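Side-chain contacts in MlnE (Bacillus amyloliquefaciens subsp. plantarum, PDB 5D2E), which probably reduces beta-keto groups of the growing macrolactin polyketide with NADPH, this chain being the N-terminal B-type ketoreductase part of a much longer assembly-line protein: residues S151-F156 and E379-K384; S230-N235 and C241-E246; F268-N273 and L400-M405. All blocks are in the same frame, centred on the assembly; numbering follows the deposited sequence.

Contact 1 (S151-F156 and E379-K384); sequences SLYSLF and EVIAPK. With NAP (NADP nicotinamide-adenine-dinucleotide phosphate), chain B.
Ile381 meets Leu152 and Tyr153 through the end of its longer branch. Its CG1 lies between the backbone N and the carbonyl carbon (chi1 73°), and the branch then runs out extended, which sends CD1 across the gap between two helices whose backbones stay far apart. Leu152 reaches back tip to tip, its CD2 4.0 Å from Ile381 CD1. Tyr153, coming against Ile381 from the other helix, sets its OH 3.5 Å from that same CD1, with the methyl oblique to the ring. Leu152 CD2 also sits over the centre of the Tyr153 ring, so the methyl of Ile381 enters a group already packed together. A slender branched isoleucine suits this buried gap because it brings in no polar side-chain atom of its own, although the Tyr153 OH it meets is polar. Further on, Pro383 lays its CB 4.0 Å from N6A of the NADP adenine. Lys384 turns to the other end of the cofactor: its NZ gives a hydrogen bond of 2.7 Å to O3D of the nicotinamide ribose and a weak one to O2D, and a third partner is Asn425. Residues 379-384 thus face the structural subdomain on one side and the cofactor on the other. With Tyr421 also bonded to NADP, Lys384 and Asn425 are consistent with the lysine, tyrosine and asparagine grouping of short-chain dehydrogenase-type ketoreductases.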
loop_
_atom_site.group_PDB
_atom_site.type_symbol
_atom_site.label_atom_id
_atom_site.label_comp_id
_atom_site.label_asym_id
_atom_site.label_seq_id
_atom_site.Cartn_x
_atom_site.Cartn_y
_atom_site.Cartn_z
ATOM N N SER A 151 2.163 -0.751 -13.912
ATOM C CA SER A 151 2.961 -0.457 -12.751
ATOM C C SER A 151 3.407 -1.780 -12.108
ATOM O O SER A 151 4.411 -2.352 -12.502
ATOM C CB SER A 151 2.221 0.455 -11.761
ATOM O OG SER A 151 0.916 -0.042 -11.375
ATOM N N LEU A 152 2.620 -2.302 -11.183
ATOM C CA LEU A 152 2.948 -3.548 -10.464
ATOM C C LEU A 152 3.283 -4.710 -11.358
ATOM O O LEU A 152 4.359 -5.329 -11.210
ATOM C CB LEU A 152 1.766 -3.933 -9.540
ATOM C CG LEU A 152 1.860 -5.315 -8.837
ATOM C CD1 LEU A 152 3.000 -5.278 -7.830
ATOM C CD2 LEU A 152 0.492 -5.662 -8.249
ATOM N N TYR A 153 2.429 -5.010 -12.327
ATOM C CA TYR A 153 2.688 -6.177 -13.118
ATOM C C TYR A 153 3.870 -6.021 -14.096
ATOM O O TYR A 153 4.669 -6.936 -14.249
ATOM C CB TYR A 153 1.442 -6.712 -13.795
ATOM C CG TYR A 153 0.429 -7.308 -12.805
ATOM C CD1 TYR A 153 0.724 -8.443 -12.083
ATOM C CD2 TYR A 153 -0.809 -6.746 -12.621
ATOM C CE1 TYR A 153 -0.201 -8.988 -11.160
ATOM C CE2 TYR A 153 -1.734 -7.271 -11.705
ATOM C CZ TYR A 153 -1.438 -8.390 -11.001
ATOM O OH TYR A 153 -2.365 -8.861 -10.122
ATOM N N SER A 154 4.003 -4.857 -14.696
ATOM C CA SER A 154 5.094 -4.616 -15.609
ATOM C C SER A 154 6.401 -4.729 -14.817
ATOM O O SER A 154 7.390 -5.324 -15.251
ATOM C CB SER A 154 4.994 -3.181 -16.194
ATOM O OG SER A 154 6.246 -2.946 -16.888
ATOM N N LEU A 155 6.423 -4.156 -13.638
ATOM C CA LEU A 155 7.627 -4.228 -12.796
ATOM C C LEU A 155 7.926 -5.639 -12.330
ATOM O O LEU A 155 9.080 -6.010 -12.255
ATOM C CB LEU A 155 7.521 -3.274 -11.592
ATOM C CG LEU A 155 7.740 -1.764 -11.853
ATOM C CD1 LEU A 155 7.288 -1.014 -10.633
ATOM C CD2 LEU A 155 9.172 -1.372 -12.273
ATOM N N PHE A 156 6.892 -6.385 -11.987
ATOM C CA PHE A 156 7.091 -7.775 -11.613
ATOM C C PHE A 156 7.710 -8.547 -12.787
ATOM O O PHE A 156 8.731 -9.225 -12.577
ATOM C CB PHE A 156 5.785 -8.383 -11.219
ATOM C CG PHE A 156 5.771 -9.864 -11.297
ATOM C CD1 PHE A 156 6.503 -10.614 -10.393
ATOM C CD2 PHE A 156 5.031 -10.486 -12.255
ATOM C CE1 PHE A 156 6.506 -11.994 -10.473
ATOM C CE2 PHE A 156 5.033 -11.848 -12.339
ATOM C CZ PHE A 156 5.750 -12.602 -11.432
ATOM N N GLU A 379 -4.077 -12.970 -6.472
ATOM C CA GLU A 379 -4.747 -13.427 -5.261
ATOM C C GLU A 379 -4.486 -12.597 -4.060
ATOM O O GLU A 379 -5.405 -12.294 -3.317
ATOM C CB GLU A 379 -4.347 -14.879 -4.919
ATOM C CG GLU A 379 -4.948 -15.850 -5.902
ATOM C CD GLU A 379 -4.524 -17.263 -5.501
ATOM O OE1 GLU A 379 -4.918 -17.691 -4.392
ATOM O OE2 GLU A 379 -3.718 -17.836 -6.212
ATOM N N VAL A 380 -3.239 -12.261 -3.809
ATOM C CA VAL A 380 -2.900 -11.474 -2.617
ATOM C C VAL A 380 -3.481 -10.070 -2.681
ATOM O O VAL A 380 -3.913 -9.538 -1.656
ATOM C CB VAL A 380 -1.393 -11.443 -2.425
ATOM C CG1 VAL A 380 -0.955 -10.374 -1.456
ATOM C CG2 VAL A 380 -0.893 -12.813 -2.025
ATOM N N ILE A 381 -3.455 -9.436 -3.861
ATOM C CA ILE A 381 -3.889 -8.050 -3.927
ATOM C C ILE A 381 -5.420 -7.895 -3.991
ATOM O O ILE A 381 -5.923 -6.796 -3.677
ATOM C CB ILE A 381 -3.259 -7.237 -5.091
ATOM C CG1 ILE A 381 -3.827 -7.622 -6.447
ATOM C CG2 ILE A 381 -1.739 -7.334 -5.017
ATOM C CD1 ILE A 381 -3.331 -6.702 -7.574
ATOM N N ALA A 382 -6.138 -8.941 -4.418
ATOM C CA ALA A 382 -7.569 -8.807 -4.690
ATOM C C ALA A 382 -8.349 -8.143 -3.560
ATOM O O ALA A 382 -9.095 -7.227 -3.832
ATOM C CB ALA A 382 -8.191 -10.192 -4.991
ATOM N N PRO A 383 -8.206 -8.610 -2.298
ATOM C CA PRO A 383 -9.100 -8.008 -1.309
ATOM C C PRO A 383 -8.784 -6.582 -0.873
ATOM O O PRO A 383 -9.680 -5.843 -0.417
ATOM C CB PRO A 383 -8.974 -8.933 -0.105
ATOM C CG PRO A 383 -7.654 -9.641 -0.285
ATOM C CD PRO A 383 -7.455 -9.750 -1.751
ATOM N N LYS A 384 -7.507 -6.233 -0.942
ATOM C CA LYS A 384 -6.985 -4.971 -0.430
ATOM C C LYS A 384 -6.906 -3.885 -1.532
ATOM O O LYS A 384 -6.927 -2.712 -1.252
ATOM C CB LYS A 384 -5.616 -5.218 0.202
ATOM C CG LYS A 384 -5.698 -5.876 1.572
ATOM C CD LYS A 384 -4.402 -6.318 2.080
ATOM C CE LYS A 384 -4.517 -7.010 3.445
ATOM N NZ LYS A 384 -4.913 -6.078 4.507
HETATM P PA NAP B . -6.951 -13.922 8.901
HETATM O O1A NAP B . -7.367 -14.595 10.237
HETATM O O2A NAP B . -6.577 -14.715 7.662
HETATM O O5B NAP B . -8.264 -13.078 8.512
HETATM C C5B NAP B . -8.356 -12.500 7.216
HETATM C C4B NAP B . -9.730 -12.904 6.741
HETATM O O4B NAP B . -9.915 -12.350 5.421
HETATM C C3B NAP B . -9.946 -14.435 6.587
HETATM O O3B NAP B . -10.895 -14.907 7.548
HETATM C C2B NAP B . -10.525 -14.596 5.172
HETATM O O2B NAP B . -11.608 -15.484 5.164
HETATM C C1B NAP B . -10.898 -13.143 4.794
HETATM N N9A NAP B . -10.823 -12.853 3.369
HETATM C C8A NAP B . -9.738 -13.020 2.519
HETATM N N7A NAP B . -10.069 -12.689 1.222
HETATM C C5A NAP B . -11.339 -12.236 1.257
HETATM C C6A NAP B . -12.287 -11.744 0.283
HETATM N N6A NAP B . -11.858 -11.620 -1.016
HETATM N N1A NAP B . -13.597 -11.454 0.710
HETATM C C2A NAP B . -13.943 -11.595 2.003
HETATM N N3A NAP B . -13.100 -12.053 2.969
HETATM C C4A NAP B . -11.840 -12.383 2.665
HETATM O O3 NAP B . -5.766 -12.831 9.156
HETATM P PN NAP B . -5.634 -11.812 10.413
HETATM O O1N NAP B . -4.365 -12.119 11.187
HETATM O O2N NAP B . -7.023 -11.685 10.982
HETATM O O5D NAP B . -5.350 -10.360 9.761
HETATM C C5D NAP B . -6.530 -9.623 9.329
HETATM C C4D NAP B . -6.159 -8.333 8.583
HETATM O O4D NAP B . -5.225 -7.544 9.307
HETATM C C3D NAP B . -5.483 -8.692 7.254
HETATM O O3D NAP B . -6.006 -7.857 6.236
HETATM C C2D NAP B . -4.001 -8.468 7.494
HETATM O O2D NAP B . -3.280 -8.159 6.268
HETATM C C1D NAP B . -3.973 -7.357 8.583
HETATM N N1N NAP B . -2.742 -7.485 9.406
HETATM C C2N NAP B . -2.605 -8.495 10.341
HETATM C C3N NAP B . -1.461 -8.673 11.141
HETATM C C7N NAP B . -1.347 -9.810 12.195
HETATM O O7N NAP B . -0.301 -9.972 12.830
HETATM N N7N NAP B . -2.358 -10.640 12.487
HETATM C C4N NAP B . -0.398 -7.783 10.937
HETATM C C5N NAP B . -0.520 -6.786 9.960
HETATM C C6N NAP B . -1.707 -6.635 9.217
HETATM P P2B NAP B . -12.101 -16.327 3.842
HETATM O O1X NAP B . -10.946 -17.185 3.343
HETATM O O2X NAP B . -13.343 -17.138 4.333
HETATM O O3X NAP B . -12.466 -15.288 2.819
#

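Contact 2 (S230-N235 and C241-E246)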
loop_
_atom_site.group_PDB
_atom_site.type_symbol
_atom_site.label_atom_id
_atom_site.label_comp_id
_atom_site.label_asym_id
_atom_site.label_seq_id
_atom_site.Cartn_x
_atom_site.Cartn_y
_atom_site.Cartn_z
ATOM N N SER A 230 17.724 13.276 -14.158
ATOM C CA SER A 230 19.116 13.610 -13.884
ATOM C C SER A 230 19.413 13.898 -12.416
ATOM O O SER A 230 20.501 13.621 -11.918
ATOM C CB SER A 230 19.545 14.796 -14.759
ATOM O OG SER A 230 19.550 14.428 -16.168
ATOM N N PHE A 231 18.465 14.549 -11.745
ATOM C CA PHE A 231 18.604 14.860 -10.364
ATOM C C PHE A 231 18.670 13.559 -9.567
ATOM O O PHE A 231 19.496 13.395 -8.659
ATOM C CB PHE A 231 17.426 15.742 -9.922
ATOM C CG PHE A 231 17.495 16.168 -8.474
ATOM C CD1 PHE A 231 18.230 17.326 -8.109
ATOM C CD2 PHE A 231 16.801 15.467 -7.485
ATOM C CE1 PHE A 231 18.276 17.737 -6.780
ATOM C CE2 PHE A 231 16.884 15.862 -6.143
ATOM C CZ PHE A 231 17.634 16.995 -5.796
ATOM N N GLU A 232 17.789 12.625 -9.899
ATOM C CA GLU A 232 17.787 11.317 -9.211
ATOM C C GLU A 232 19.130 10.606 -9.434
ATOM O O GLU A 232 19.730 10.014 -8.499
ATOM C CB GLU A 232 16.611 10.446 -9.718
ATOM C CG GLU A 232 15.263 10.880 -9.169
ATOM C CD GLU A 232 15.027 10.363 -7.757
ATOM O OE1 GLU A 232 15.799 9.471 -7.348
ATOM O OE2 GLU A 232 14.082 10.823 -7.099
ATOM N N TRP A 233 19.605 10.637 -10.683
ATOM C CA TRP A 233 20.896 9.961 -10.975
ATOM C C TRP A 233 22.053 10.487 -10.173
ATOM O O TRP A 233 23.032 9.779 -9.930
ATOM C CB TRP A 233 21.264 10.125 -12.423
ATOM C CG TRP A 233 20.490 9.293 -13.343
ATOM C CD1 TRP A 233 19.865 8.101 -13.066
ATOM C CD2 TRP A 233 20.312 9.524 -14.732
ATOM N NE1 TRP A 233 19.286 7.588 -14.220
ATOM C CE2 TRP A 233 19.544 8.446 -15.248
ATOM C CE3 TRP A 233 20.681 10.558 -15.595
ATOM C CZ2 TRP A 233 19.185 8.364 -16.589
ATOM C CZ3 TRP A 233 20.314 10.487 -16.902
ATOM C CH2 TRP A 233 19.567 9.394 -17.397
ATOM N N ASN A 234 21.942 11.745 -9.767
ATOM C CA ASN A 234 23.005 12.412 -9.051
ATOM C C ASN A 234 22.769 12.648 -7.540
ATOM O O ASN A 234 23.552 13.364 -6.960
ATOM C CB ASN A 234 23.304 13.726 -9.797
ATOM C CG ASN A 234 24.053 13.485 -11.092
ATOM O OD1 ASN A 234 25.226 13.125 -11.057
ATOM N ND2 ASN A 234 23.372 13.619 -12.230
ATOM N N ASN A 235 21.774 12.022 -6.892
ATOM C CA ASN A 235 21.455 12.328 -5.459
ATOM C C ASN A 235 22.076 11.442 -4.318
ATOM O O ASN A 235 22.221 10.225 -4.409
ATOM C CB ASN A 235 19.942 12.434 -5.251
ATOM C CG ASN A 235 19.241 11.078 -5.180
ATOM O OD1 ASN A 235 19.873 10.010 -5.104
ATOM N ND2 ASN A 235 17.897 11.116 -5.197
ATOM N N CYS A 241 13.436 5.660 -0.444
ATOM C CA CYS A 241 12.815 5.252 -1.736
ATOM C C CYS A 241 12.169 6.396 -2.549
ATOM O O CYS A 241 12.385 6.476 -3.725
ATOM C CB CYS A 241 11.763 4.115 -1.559
ATOM S SG CYS A 241 11.170 3.342 -3.114
ATOM N N PHE A 242 11.357 7.247 -1.913
ATOM C CA PHE A 242 10.333 7.939 -2.608
ATOM C C PHE A 242 10.506 9.441 -2.508
ATOM O O PHE A 242 10.829 9.974 -1.453
ATOM C CB PHE A 242 8.928 7.470 -2.090
ATOM C CG PHE A 242 7.793 8.268 -2.612
ATOM C CD1 PHE A 242 7.349 8.104 -3.918
ATOM C CD2 PHE A 242 7.181 9.251 -1.825
ATOM C CE1 PHE A 242 6.334 8.913 -4.427
ATOM C CE2 PHE A 242 6.133 10.019 -2.329
ATOM C CZ PHE A 242 5.725 9.853 -3.630
ATOM N N THR A 243 10.232 10.134 -3.619
ATOM C CA THR A 243 10.167 11.601 -3.628
ATOM C C THR A 243 8.966 12.034 -4.435
ATOM O O THR A 243 8.696 11.467 -5.515
ATOM C CB THR A 243 11.440 12.183 -4.228
ATOM O OG1 THR A 243 12.575 11.645 -3.576
ATOM C CG2 THR A 243 11.511 13.667 -4.117
ATOM N N CYS A 244 8.263 13.073 -3.973
ATOM C CA CYS A 244 7.232 13.672 -4.798
ATOM C C CYS A 244 7.774 14.992 -5.322
ATOM O O CYS A 244 8.180 15.868 -4.522
ATOM C CB CYS A 244 5.977 13.895 -4.004
ATOM S SG CYS A 244 4.685 14.761 -4.971
ATOM N N TYR A 245 7.820 15.107 -6.652
ATOM C CA TYR A 245 8.331 16.280 -7.341
ATOM C C TYR A 245 7.230 17.113 -7.902
ATOM O O TYR A 245 6.308 16.604 -8.530
ATOM C CB TYR A 245 9.224 15.849 -8.511
ATOM C CG TYR A 245 10.527 15.232 -8.086
ATOM C CD1 TYR A 245 11.644 16.002 -7.797
ATOM C CD2 TYR A 245 10.637 13.852 -7.957
ATOM C CE1 TYR A 245 12.833 15.412 -7.360
ATOM C CE2 TYR A 245 11.829 13.254 -7.537
ATOM C CZ TYR A 245 12.903 14.041 -7.249
ATOM O OH TYR A 245 14.028 13.422 -6.877
ATOM N N GLU A 246 7.272 18.403 -7.597
ATOM C CA GLU A 246 6.525 19.380 -8.383
ATOM C C GLU A 246 7.587 20.023 -9.251
ATOM O O GLU A 246 8.775 19.866 -8.986
ATOM C CB GLU A 246 5.872 20.418 -7.449
ATOM C CG GLU A 246 4.749 19.837 -6.615
ATOM C CD GLU A 246 4.213 20.744 -5.537
ATOM O OE1 GLU A 246 4.565 21.920 -5.558
ATOM O OE2 GLU A 246 3.415 20.253 -4.727
HETATM O O HOH W 1 13.127 9.368 -5.093
HETATM O O HOH W 2 15.414 12.979 -4.482
#
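The end of helix 222-233 passes over strand 242-245 with the CA atoms of Glu232 and Thr243 9.5 Å apart, a separation that leaves the space between to side chains. Helix and strand belong to the Rossmann-like structural subdomain, in which the helix forms the crossover from strand 205-214 to its parallel neighbour 242-245. Tyr245 buries the largest share of the contact. Its long, flat side chain suits the place because the ring spans the gap beside Phe231 and still ends in a hydroxyl that can bond to Glu232. The OH of Tyr245 donates a hydrogen bond of 2.6 Å to OE2 of Glu232. That oxygen lies in the plane of the tyrosine ring, at its edge, but is itself met from above the carboxylate plane, 46° out of it, the two flat groups standing 78° apart. Glu232 presents OE2 this way because its chain folds at the second torsion (chi2 -80°), bringing the carboxylate to the strand although its CB does not head there. Phe231, one residue earlier, approaches the same hydroxyl from its ring edge, CD2 lying 3.5 Å from Tyr245 OH; its ring also meets Phe47 and Tyr250. Two waters join the polar side. Water 2 donates to Tyr245 OH at 2.8 Å, so the phenol both gives and receives a bond. Water 1 lies 2.7 Å from Glu232 OE2, hydrogen-bonded to it, and joins it to Thr243, whose OG1 is 2.8 Å from that water. The hydroxyl branch of Thr243 thus serves the waters, while its methyl CG2 lies 3.4 Å above one face of the Tyr245 ring, toward the rim.

Contact 3 (F268-N273 and L400-M405)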
loop_
_atom_site.group_PDB
_atom_site.type_symbol
_atom_site.label_atom_id
_atom_site.label_comp_id
_atom_site.label_asym_id
_atom_site.label_seq_id
_atom_site.Cartn_x
_atom_site.Cartn_y
_atom_site.Cartn_z
ATOM N N PHE A 268 -13.614 7.533 20.931
ATOM C CA PHE A 268 -14.413 6.746 19.980
ATOM C C PHE A 268 -15.289 5.630 20.570
ATOM O O PHE A 268 -14.857 4.843 21.415
ATOM C CB PHE A 268 -13.448 6.070 18.958
ATOM C CG PHE A 268 -14.142 5.109 18.026
ATOM C CD1 PHE A 268 -14.817 5.572 16.923
ATOM C CD2 PHE A 268 -14.167 3.754 18.305
ATOM C CE1 PHE A 268 -15.484 4.690 16.086
ATOM C CE2 PHE A 268 -14.847 2.870 17.475
ATOM C CZ PHE A 268 -15.505 3.339 16.373
ATOM N N SER A 269 -16.493 5.515 20.040
ATOM C CA SER A 269 -17.375 4.405 20.366
ATOM C C SER A 269 -18.353 4.177 19.254
ATOM O O SER A 269 -18.807 5.125 18.588
ATOM C CB SER A 269 -18.218 4.663 21.618
ATOM O OG SER A 269 -18.943 3.459 21.916
ATOM N N VAL A 270 -18.683 2.906 19.038
ATOM C CA VAL A 270 -19.833 2.584 18.215
ATOM C C VAL A 270 -21.082 2.995 19.002
ATOM O O VAL A 270 -20.998 3.244 20.195
ATOM C CB VAL A 270 -19.854 1.097 17.831
ATOM C CG1 VAL A 270 -18.828 0.864 16.725
ATOM C CG2 VAL A 270 -19.598 0.234 19.048
ATOM N N LYS A 271 -22.192 3.096 18.282
ATOM C CA LYS A 271 -23.430 3.659 18.778
ATOM C C LYS A 271 -24.439 2.550 18.967
ATOM O O LYS A 271 -24.538 1.623 18.144
ATOM C CB LYS A 271 -24.116 4.569 17.728
ATOM C CG LYS A 271 -23.360 5.711 17.108
ATOM C CD LYS A 271 -24.073 6.045 15.759
ATOM C CE LYS A 271 -23.886 7.491 15.278
ATOM N NZ LYS A 271 -22.600 8.132 15.712
ATOM N N LYS A 272 -25.294 2.732 19.967
ATOM C CA LYS A 272 -26.434 1.881 20.140
ATOM C C LYS A 272 -27.257 1.820 18.861
ATOM O O LYS A 272 -27.502 2.835 18.226
ATOM C CB LYS A 272 -27.288 2.414 21.290
ATOM C CG LYS A 272 -28.567 1.622 21.436
ATOM C CD LYS A 272 -29.202 1.825 22.812
ATOM C CE LYS A 272 -30.679 1.473 22.754
ATOM N NZ LYS A 272 -31.001 0.421 23.751
ATOM N N ASN A 273 -27.596 0.593 18.453
ATOM C CA ASN A 273 -28.262 0.286 17.205
ATOM C C ASN A 273 -27.455 0.578 15.906
ATOM O O ASN A 273 -28.031 0.520 14.804
ATOM C CB ASN A 273 -29.627 0.941 17.144
ATOM C CG ASN A 273 -30.542 0.415 18.258
ATOM O OD1 ASN A 273 -30.204 -0.575 18.948
ATOM N ND2 ASN A 273 -31.668 1.079 18.462
ATOM N N LEU A 400 -21.687 6.632 6.673
ATOM C CA LEU A 400 -20.674 5.945 7.457
ATOM C C LEU A 400 -20.100 6.928 8.453
ATOM O O LEU A 400 -19.711 8.047 8.120
ATOM C CB LEU A 400 -19.537 5.374 6.575
ATOM C CG LEU A 400 -19.926 4.431 5.450
ATOM C CD1 LEU A 400 -18.699 3.925 4.662
ATOM C CD2 LEU A 400 -20.704 3.223 5.973
ATOM N N ASP A 401 -19.974 6.481 9.669
ATOM C CA ASP A 401 -19.195 7.169 10.672
ATOM C C ASP A 401 -17.713 6.874 10.522
ATOM O O ASP A 401 -16.877 7.662 10.980
ATOM C CB ASP A 401 -19.657 6.756 12.068
ATOM C CG ASP A 401 -21.075 7.305 12.380
ATOM O OD1 ASP A 401 -21.276 8.489 12.101
ATOM O OD2 ASP A 401 -22.001 6.586 12.820
ATOM N N PHE A 402 -17.386 5.691 9.983
ATOM C CA PHE A 402 -15.973 5.303 9.813
ATOM C C PHE A 402 -15.805 4.261 8.723
ATOM O O PHE A 402 -16.774 3.512 8.345
ATOM C CB PHE A 402 -15.278 4.874 11.129
ATOM C CG PHE A 402 -15.907 3.680 11.777
ATOM C CD1 PHE A 402 -15.647 2.407 11.286
ATOM C CD2 PHE A 402 -16.846 3.838 12.795
ATOM C CE1 PHE A 402 -16.211 1.295 11.835
ATOM C CE2 PHE A 402 -17.444 2.707 13.358
ATOM C CZ PHE A 402 -17.141 1.440 12.863
ATOM N N PHE A 403 -14.639 4.349 8.088
ATOM C CA PHE A 403 -14.196 3.390 7.040
ATOM C C PHE A 403 -12.740 3.183 7.390
ATOM O O PHE A 403 -11.920 4.092 7.188
ATOM C CB PHE A 403 -14.383 4.021 5.640
ATOM C CG PHE A 403 -14.088 3.089 4.472
ATOM C CD1 PHE A 403 -12.795 2.834 4.089
ATOM C CD2 PHE A 403 -15.105 2.535 3.718
ATOM C CE1 PHE A 403 -12.528 2.018 3.002
ATOM C CE2 PHE A 403 -14.848 1.737 2.610
ATOM C CZ PHE A 403 -13.558 1.489 2.239
ATOM N N VAL A 404 -12.425 2.028 7.978
ATOM C CA VAL A 404 -11.110 1.761 8.527
ATOM C C VAL A 404 -10.496 0.564 7.827
ATOM O O VAL A 404 -11.112 -0.480 7.749
ATOM C CB VAL A 404 -11.098 1.515 10.052
ATOM C CG1 VAL A 404 -9.676 1.267 10.547
ATOM C CG2 VAL A 404 -11.729 2.703 10.814
ATOM N N MET A 405 -9.327 0.777 7.246
ATOM C CA MET A 405 -8.582 -0.246 6.556
ATOM C C MET A 405 -7.469 -0.818 7.474
ATOM O O MET A 405 -6.633 -0.097 8.044
ATOM C CB MET A 405 -8.033 0.349 5.276
ATOM C CG MET A 405 -9.153 0.693 4.283
ATOM S SD MET A 405 -8.556 1.829 3.012
ATOM C CE MET A 405 -8.663 3.285 4.019
#
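Two first torsions bring the rings of Phe268 and Phe402 together: CG of Phe268 points away from its own amide nitrogen (chi1 173°), while CG of Phe402 takes the crowded position between the backbone N and the carbonyl carbon (chi1 61°). The result is an offset edge-to-face pair, the edge of Phe268 turned to the face of Phe402, with centroids 5.4 Å apart and planes at 75°. Phe268 touches with its CE1-CZ edge, CZ lying 3.6 Å from Phe402 CE2. Val270 approaches the rim of the same ring, its CG1 4.1 Å from Phe402 CE2, a small branched residue that fits beside a ring already met by another. Tyr276 adds a further ring, parallel to that of Phe402. Phe402 opens strand 402-408, which runs parallel between strands 356-359 and 443-453 of the Rossmann-type catalytic subdomain; residues 268-273 form the irregular lead-in to strand 275-279 and also touch helix 284-296. Toward solvent the chemistry changes. Asp401 and Lys271 come from opposite directions into a salt bridge, with NZ of Lys271 3.3 Å from OD2 of Asp401. The methylene CE of Lys271 is 3.2 Å from that same OD2, so CE as well as NZ borders the oxygen, and the ammonium group is not turned squarely at it. Lys271 is exposed and Asp401 partly so, a setting that suits a long cationic side chain. Within the lead-in, Ser269 OG gives a hydrogen bond of 2.7 Å to the carbonyl O of Val270, in the carbonyl plane and on a lone pair.

Contacts 1 and 2 are buried and contact 3 only partly so, with a charged edge. Contact 2 stays within the structural subdomain, between a helix and the strand that follows it. Contact 3 lies in the catalytic subdomain, where it joins an irregular lead-in to a central strand, and contact 1 packs a helix of one subdomain against a helix of the other. Their chemistry follows: methyl groups and a tyrosine at the interface between subdomains, a carboxylate, a phenol and waters in contact 2, aromatic rings beside a salt bridge in contact 3. Contacts 2 and 3 lie on opposite sides of the chain's centre, their centres 40 Å apart, and contact 1 alone of the three reaches NADP.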